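Side-chain contacts in polyphosphate kinase (Porphyromonas gingivalis, PDB 2O8R), which probably catalyses the reversible, magnesium-dependent transfer of the terminal phosphate of ATP onto a growing long-chain polyphosphate: residues S16-N21 against I92-L97; P350-D355 against R684-K689; R421-R424 against R428-Y431. The protein carries 3 engineered substitutions. One frame throughout, in Å; residues are numbered along the deposited sequence. Where two conformers were deposited one is given.

Contact 1 (S16-N21 against I92-L97); sequences SWLSFN and IRQDEL
Gln-94 reaches from helix 83-112 across to helix 13-29, and its carboxamide overlaps Leu-18 in both side chain and backbone. The amide nitrogen NE2 lies 3.2 Å from the carbonyl oxygen O of Leu-18, with an N-H...O angle of 157°, so the hydrogen bond is fairly straight at the donor end. It is less regular at the acceptor. The donor stands 41° out of the carbonyl plane of Leu-18, although the oxygen is almost within the plane of the glutamine amide. The other end of that amide, OE1, meets Leu-18 CD2 at 4.0 Å, a plain van der Waals approach. Gln-94 spans the gap because its chain runs extended beyond CG (chi2 -173°), while the nearest CA atoms, those of Asn-21 and Gln-94, are still 9.0 Å apart. NE2 also donates to Glu-22 OE2, and the same carboxylate oxygen forms a salt bridge with Arg-93, so adjacent residues of one helix converge on Glu-22 of the other. Asn-21 takes a smaller share of the interface. Its amide is bound by a further helix, 35-63, OD1 accepting from Asn-48, a predicted ATP-binding residue, and ND2 donating to Phe-45 O. Helices 13-29 and 83-112 thus pack in the N-terminal domain with helix 35-63 touching both, and strand 294-297 is touched by Ile-92 and Asp-95 of helix 83-112.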
# COMPACT_ATOMS: atom_id res chain seq x y z
N SER A 16 22.58 3.43 -26.74
CA SER A 16 23.33 3.43 -25.51
C SER A 16 22.48 2.87 -24.37
O SER A 16 22.97 2.10 -23.56
CB SER A 16 23.79 4.84 -25.18
OG SER A 16 24.23 4.93 -23.84
N TRP A 17 21.20 3.22 -24.32
CA TRP A 17 20.36 2.66 -23.27
C TRP A 17 20.23 1.16 -23.41
O TRP A 17 20.41 0.44 -22.44
CB TRP A 17 18.96 3.27 -23.24
CG TRP A 17 18.18 2.80 -22.05
CD1 TRP A 17 18.14 3.37 -20.81
CD2 TRP A 17 17.33 1.64 -21.99
NE1 TRP A 17 17.32 2.66 -19.98
CE2 TRP A 17 16.81 1.59 -20.68
CE3 TRP A 17 16.96 0.65 -22.91
CZ2 TRP A 17 15.94 0.58 -20.26
CZ3 TRP A 17 16.10 -0.34 -22.49
CH2 TRP A 17 15.60 -0.38 -21.17
N LEU A 18 19.93 0.71 -24.62
CA LEU A 18 19.76 -0.72 -24.89
C LEU A 18 21.00 -1.51 -24.53
O LEU A 18 20.92 -2.66 -24.10
CB LEU A 18 19.33 -0.94 -26.35
CG LEU A 18 17.86 -0.57 -26.61
CD1 LEU A 18 17.54 -0.47 -28.09
CD2 LEU A 18 16.91 -1.55 -25.91
N SER A 19 22.15 -0.87 -24.66
CA SER A 19 23.43 -1.44 -24.24
C SER A 19 23.44 -1.72 -22.74
O SER A 19 23.95 -2.75 -22.29
CB SER A 19 24.56 -0.48 -24.61
OG SER A 19 25.82 -1.05 -24.35
N PHE A 20 22.87 -0.78 -21.99
CA PHE A 20 22.76 -0.90 -20.54
C PHE A 20 21.87 -2.08 -20.18
O PHE A 20 22.22 -2.89 -19.31
CB PHE A 20 22.25 0.42 -19.95
CG PHE A 20 21.53 0.27 -18.65
CD1 PHE A 20 22.21 -0.07 -17.49
CD2 PHE A 20 20.16 0.52 -18.58
CE1 PHE A 20 21.54 -0.19 -16.28
CE2 PHE A 20 19.47 0.40 -17.38
CZ PHE A 20 20.16 0.05 -16.22
N ASN A 21 20.74 -2.22 -20.86
CA ASN A 21 19.85 -3.32 -20.54
C ASN A 21 20.42 -4.66 -20.97
O ASN A 21 20.13 -5.68 -20.35
CB ASN A 21 18.43 -3.09 -21.03
CG ASN A 21 17.39 -3.41 -19.97
OD1 ASN A 21 17.64 -3.30 -18.77
ND2 ASN A 21 16.21 -3.82 -20.41
N ILE A 92 14.42 -7.71 -30.34
CA ILE A 92 14.16 -9.07 -30.80
C ILE A 92 15.34 -9.99 -30.53
O ILE A 92 15.17 -11.14 -30.14
CB ILE A 92 13.74 -9.09 -32.30
CG1 ILE A 92 12.31 -8.55 -32.45
CG2 ILE A 92 13.84 -10.49 -32.88
CD1 ILE A 92 11.91 -8.26 -33.88
N ARG A 93 16.54 -9.44 -30.69
CA ARG A 93 17.77 -10.18 -30.42
C ARG A 93 17.93 -10.46 -28.92
O ARG A 93 18.24 -11.59 -28.52
CB ARG A 93 18.98 -9.42 -30.99
CG ARG A 93 20.26 -10.23 -30.99
CD ARG A 93 21.50 -9.39 -31.27
NE ARG A 93 21.59 -8.20 -30.42
CZ ARG A 93 22.06 -8.17 -29.17
NH1 ARG A 93 22.48 -9.28 -28.57
NH2 ARG A 93 22.10 -7.03 -28.51
N GLN A 94 17.69 -9.44 -28.09
CA GLN A 94 17.85 -9.56 -26.64
C GLN A 94 16.83 -10.54 -26.08
O GLN A 94 17.12 -11.31 -25.16
CB GLN A 94 17.70 -8.20 -25.98
CG GLN A 94 18.81 -7.25 -26.36
CD GLN A 94 18.78 -5.96 -25.59
OE1 GLN A 94 17.72 -5.44 -25.24
NE2 GLN A 94 19.97 -5.41 -25.34
N ASP A 95 15.64 -10.50 -26.66
CA ASP A 95 14.58 -11.42 -26.31
C ASP A 95 15.02 -12.86 -26.48
O ASP A 95 14.77 -13.68 -25.61
CB ASP A 95 13.36 -11.14 -27.18
CG ASP A 95 12.10 -11.76 -26.60
OD1 ASP A 95 11.91 -11.69 -25.37
OD2 ASP A 95 11.29 -12.29 -27.39
N GLU A 96 15.69 -13.16 -27.60
CA GLU A 96 16.15 -14.51 -27.88
C GLU A 96 17.19 -14.96 -26.86
O GLU A 96 17.17 -16.11 -26.40
CB GLU A 96 16.75 -14.57 -29.28
CG GLU A 96 15.73 -14.46 -30.39
CD GLU A 96 16.34 -14.69 -31.76
OE1 GLU A 96 17.51 -15.12 -31.83
OE2 GLU A 96 15.64 -14.45 -32.76
N LEU A 97 18.10 -14.05 -26.53
CA LEU A 97 19.04 -14.29 -25.45
C LEU A 97 18.32 -14.59 -24.12
O LEU A 97 18.65 -15.58 -23.46
CB LEU A 97 19.96 -13.08 -25.29
CG LEU A 97 20.98 -13.11 -24.16
CD1 LEU A 97 21.88 -14.34 -24.25
CD2 LEU A 97 21.79 -11.85 -24.21

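Contact 2 (P350-D355 against R684-K689); sequences PYYTYD and RYLKGK
Leu-686 points its two methyl groups at consecutive tyrosines of the loop 350-355, and its side chain crosses each of them at about a right angle. CD2 approaches Tyr-352 at the ring edge, close to the ring plane, and lies 3.7 Å from CE2 of that residue. CD1 is shared: it is 3.8 Å from Tyr-352 CE2 and 3.9 Å from Tyr-351 CB. The Tyr-351 ring itself is met obliquely, and Pro-350 CD lies over one face of it, offset toward the rim. In both tyrosines CG is anti to the carbonyl carbon, yet the rings diverge, and the leucine fits into the angle between them. The closest CA atoms are those of Tyr-351 and Leu-686, 7.7 Å apart. This loop joins strand 345-349 to helix 355-365 in C-terminal domain 1, which belongs to the phospholipase D clan, and helix 678-691, near the end of the modelled chain, packs on it from a point more than 300 residues later. Leu-686 also touches His-348 of the strand and Glu-641 of helix 636-651. Lys-689 makes the outer, more exposed part of the contact: its side chain crosses that of Tyr-352 at about a right angle, with Lys-689 CE 3.4 Å from Tyr-352 OH. The polar ends diverge, Tyr-352 OH being hydrogen-bonded to Glu-690 of the same helix and Lys-689 NZ salt-bridged to Glu-641. The loop backbone is also tied at Tyr-351 and Thr-353, which hydrogen-bond to Leu-325.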
# COMPACT_ATOMS: atom_id res chain seq x y z
N PRO A 350 24.71 1.18 1.20
CA PRO A 350 24.02 0.06 1.79
C PRO A 350 25.00 -0.29 2.91
O PRO A 350 24.58 -0.71 3.99
CB PRO A 350 24.01 -0.99 0.69
CG PRO A 350 24.75 -0.36 -0.47
CD PRO A 350 25.61 0.68 0.17
N TYR A 351 26.29 -0.06 2.65
CA TYR A 351 27.44 -0.34 3.53
C TYR A 351 27.27 0.21 4.95
O TYR A 351 27.55 -0.48 5.92
CB TYR A 351 28.74 0.21 2.92
CG TYR A 351 28.93 -0.09 1.43
CD1 TYR A 351 29.08 -1.39 0.98
CD2 TYR A 351 28.98 0.93 0.49
CE1 TYR A 351 29.26 -1.68 -0.36
CE2 TYR A 351 29.14 0.65 -0.86
CZ TYR A 351 29.29 -0.66 -1.28
OH TYR A 351 29.47 -0.98 -2.61
N TYR A 352 26.81 1.45 5.07
CA TYR A 352 26.40 2.02 6.34
C TYR A 352 24.88 2.01 6.39
O TYR A 352 24.24 1.84 5.34
CB TYR A 352 26.87 3.46 6.46
CG TYR A 352 28.36 3.61 6.71
CD1 TYR A 352 28.84 3.77 8.00
CD2 TYR A 352 29.26 3.62 5.65
CE1 TYR A 352 30.19 3.93 8.24
CE2 TYR A 352 30.62 3.77 5.88
CZ TYR A 352 31.08 3.92 7.18
OH TYR A 352 32.43 4.08 7.42
N THR A 353 24.30 2.19 7.58
CA THR A 353 22.84 2.29 7.73
C THR A 353 22.29 3.52 7.07
O THR A 353 23.02 4.45 6.74
CB THR A 353 22.35 2.38 9.21
OG1 THR A 353 23.42 2.80 10.06
CG2 THR A 353 21.76 1.05 9.70
N TYR A 354 20.98 3.50 6.90
CA TYR A 354 20.24 4.66 6.47
C TYR A 354 19.83 5.50 7.68
O TYR A 354 19.37 6.64 7.54
CB TYR A 354 19.00 4.20 5.71
CG TYR A 354 19.25 3.81 4.27
CD1 TYR A 354 19.71 2.54 3.94
CD2 TYR A 354 19.02 4.71 3.24
CE1 TYR A 354 19.93 2.17 2.61
CE2 TYR A 354 19.25 4.36 1.91
CZ TYR A 354 19.70 3.09 1.60
OH TYR A 354 19.91 2.75 0.28
N ASP A 355 20.03 4.94 8.87
CA ASP A 355 19.43 5.46 10.09
C ASP A 355 19.87 6.84 10.57
O ASP A 355 19.18 7.48 11.35
CB ASP A 355 19.62 4.44 11.21
CG ASP A 355 18.92 3.15 10.93
OD1 ASP A 355 18.03 3.14 10.04
OD2 ASP A 355 19.24 2.15 11.59
N ARG A 684 34.47 -4.32 2.78
CA ARG A 684 35.62 -4.71 3.60
C ARG A 684 36.46 -3.51 3.98
O ARG A 684 36.91 -3.39 5.12
CB ARG A 684 36.46 -5.78 2.91
CG ARG A 684 35.78 -7.14 2.89
CD ARG A 684 36.61 -8.21 2.20
NE ARG A 684 35.73 -9.23 1.62
CZ ARG A 684 35.60 -9.45 0.31
NH1 ARG A 684 36.30 -8.74 -0.57
NH2 ARG A 684 34.76 -10.39 -0.11
N TYR A 685 36.67 -2.62 3.02
CA TYR A 685 37.45 -1.40 3.23
C TYR A 685 36.86 -0.55 4.35
O TYR A 685 37.57 -0.13 5.26
CB TYR A 685 37.54 -0.63 1.91
CG TYR A 685 37.98 0.82 2.02
CD1 TYR A 685 39.32 1.17 1.99
CD2 TYR A 685 37.04 1.84 2.11
CE1 TYR A 685 39.72 2.49 2.08
CE2 TYR A 685 37.43 3.16 2.19
CZ TYR A 685 38.77 3.48 2.18
OH TYR A 685 39.15 4.81 2.27
N LEU A 686 35.54 -0.32 4.29
CA LEU A 686 34.85 0.55 5.23
C LEU A 686 34.72 -0.10 6.59
O LEU A 686 34.83 0.58 7.61
CB LEU A 686 33.47 0.93 4.68
CG LEU A 686 33.49 1.98 3.57
CD1 LEU A 686 32.17 2.08 2.85
CD2 LEU A 686 33.86 3.33 4.13
N LYS A 687 34.50 -1.41 6.61
CA LYS A 687 34.43 -2.15 7.85
C LYS A 687 35.82 -2.12 8.49
O LYS A 687 35.96 -1.88 9.69
CB LYS A 687 33.97 -3.58 7.59
CG LYS A 687 33.71 -4.39 8.85
CD LYS A 687 33.54 -5.86 8.52
CE LYS A 687 33.53 -6.69 9.79
NZ LYS A 687 33.30 -8.13 9.50
N GLY A 688 36.83 -2.34 7.65
CA GLY A 688 38.22 -2.24 8.07
C GLY A 688 38.46 -0.98 8.87
O GLY A 688 38.79 -1.03 10.05
N LYS A 689 38.24 0.17 8.24
CA LYS A 689 38.51 1.43 8.90
C LYS A 689 37.72 1.63 10.21
O LYS A 689 38.15 2.38 11.08
CB LYS A 689 38.32 2.62 7.93
CG LYS A 689 36.93 3.19 7.89
CD LYS A 689 36.96 4.71 7.85
CE LYS A 689 35.56 5.28 7.86
NZ LYS A 689 35.55 6.73 7.59

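Contact 3 (R421-R424 against R428-Y431); sequences RMRR and RIVY
Arg-423 and Met-422, the latter present as selenomethionine, lean from helix 416-425 onto Ile-429 of strand 428-431, and the pair of elements is the second half of a beta-alpha-beta crossover. The evidence is topological: strand 399-404 precedes the helix, and strand 428-431 returns parallel to it, Arg-428 bonding through its backbone to Val-400 and Val-402, and Val-430 to Val-402 and Val-404. A short connection links helix and strand, and Arg-423 CA lies 5.8 Å from Arg-428 CA. The apolar part is buried. Ile-429 directs its side chain toward the helix, and its CD1 lies 3.9 Å from Met-422 CE and 4.0 Å from the selenium atom SE; the two side chains cross at about a right angle. The bend at the end of the selenomethionine (chi3 72°) brings its methyl to the isoleucine, while the same side chain also packs on Ile-387 and Glu-391 of helix 385-395. The polar part is exposed. Arg-423 extends from CG to NE and carries its guanidinium along the strand. NH1 stands 3.5 Å from Ile-429 O, close but without a hydrogen bond being established. Its approach to Tyr-431 OH has a poor angle and involves a tyrosine modelled in two conformers, so it is doubtful. Arg-423, Ile-429 and Tyr-431 all touch a crystal neighbour, which may influence this outer layer. Two neighbouring arginines have salt bridges elsewhere, Arg-421 with Glu-391 and Arg-428 with Asp-498. Over one face of the Arg-423 guanidinium, offset toward its rim, sits Ile-429 CB, 3.7 Å from NH1.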
# COMPACT_ATOMS: atom_id res chain seq x y z
N ARG A 421 -2.46 15.91 6.88
CA ARG A 421 -2.05 15.52 8.21
C ARG A 421 -0.77 16.25 8.58
O ARG A 421 -0.62 16.71 9.72
CB ARG A 421 -1.84 14.02 8.31
CG ARG A 421 -1.39 13.57 9.69
CD ARG A 421 -1.31 12.06 9.79
NE ARG A 421 0.04 11.58 9.52
CZ ARG A 421 0.36 10.74 8.55
NH1 ARG A 421 1.62 10.37 8.40
NH2 ARG A 421 -0.57 10.26 7.73
N MSE A 422 0.13 16.37 7.61
CA MSE A 422 1.41 17.04 7.82
C MSE A 422 1.25 18.54 8.02
O MSE A 422 1.87 19.10 8.93
CB MSE A 422 2.34 16.78 6.65
CG MSE A 422 2.85 15.36 6.57
SE MSE A 422 3.62 14.99 4.82
CE MSE A 422 5.25 16.05 4.98
N ARG A 423 0.41 19.16 7.19
CA ARG A 423 0.12 20.60 7.31
C ARG A 423 -0.51 20.90 8.67
O ARG A 423 -0.16 21.88 9.33
CB ARG A 423 -0.80 21.07 6.18
CG ARG A 423 -0.11 21.16 4.82
CD ARG A 423 -1.09 21.56 3.72
NE ARG A 423 -0.63 21.19 2.38
CZ ARG A 423 0.17 21.94 1.61
NH1 ARG A 423 0.53 21.51 0.41
NH2 ARG A 423 0.61 23.12 2.04
N ARG A 424 -1.42 20.02 9.09
CA ARG A 424 -2.06 20.07 10.39
C ARG A 424 -1.02 19.96 11.47
O ARG A 424 -1.11 20.63 12.49
CB ARG A 424 -3.11 18.95 10.48
CG ARG A 424 -3.60 18.55 11.88
CD ARG A 424 -4.95 17.80 11.81
NE ARG A 424 -4.97 16.70 10.84
CZ ARG A 424 -5.47 16.78 9.60
NH1 ARG A 424 -5.98 17.92 9.16
NH2 ARG A 424 -5.44 15.72 8.80
N ARG A 428 5.10 22.66 6.40
CA ARG A 428 4.74 23.35 5.16
C ARG A 428 5.27 22.56 3.97
O ARG A 428 6.42 22.08 3.98
CB ARG A 428 5.32 24.76 5.13
CG ARG A 428 4.71 25.71 6.13
CD ARG A 428 5.29 27.11 5.99
NE ARG A 428 5.50 27.52 4.60
CZ ARG A 428 6.66 27.98 4.14
NH1 ARG A 428 7.69 28.10 4.96
NH2 ARG A 428 6.79 28.34 2.86
N ILE A 429 4.44 22.44 2.94
CA ILE A 429 4.83 21.68 1.75
C ILE A 429 4.76 22.59 0.54
O ILE A 429 3.67 23.06 0.19
CB ILE A 429 3.93 20.43 1.53
CG1 ILE A 429 4.06 19.47 2.72
CG2 ILE A 429 4.33 19.74 0.26
CD1 ILE A 429 2.96 18.46 2.85
N VAL A 430 5.90 22.87 -0.07
CA VAL A 430 5.89 23.67 -1.29
C VAL A 430 6.37 22.88 -2.51
O VAL A 430 7.36 22.15 -2.47
CB VAL A 430 6.55 25.08 -1.12
CG1 VAL A 430 6.93 25.38 0.35
CG2 VAL A 430 7.70 25.31 -2.11
N TYR A 431 5.60 23.02 -3.59
CA TYR A 431 5.82 22.30 -4.85
C TYR A 431 6.64 23.14 -5.82
O TYR A 431 6.66 24.37 -5.71
CB TYR A 431 4.48 21.98 -5.55
CG TYR A 431 3.24 21.96 -4.68
CD1 TYR A 431 2.59 23.15 -4.35
CD2 TYR A 431 2.70 20.76 -4.23
CE1 TYR A 431 1.44 23.13 -3.55
CE2 TYR A 431 1.56 20.73 -3.44
CZ TYR A 431 0.94 21.92 -3.11
OH TYR A 431 -0.20 21.89 -2.33

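How the contacts relate
The three contacts are separate, with no touching atoms and centres 34 to 43 Å apart; contacts 1 and 3 lie on opposite sides of the chain's centre. Contact 1 is buried between helices of the N-terminal domain and has one hydrogen bond across it, from a side chain to a backbone carbonyl, beside a little packing. Contact 2, also mostly buried, has no hydrogen bond across it and joins a loop to a distant helix through leucine-tyrosine packing. Contact 3 is only partly buried and is local in sequence, with an apolar inner half and an arginine outside. Its strand shares a sheet with strand 345-349, just before the loop of contact 2; contact 1 is all helical.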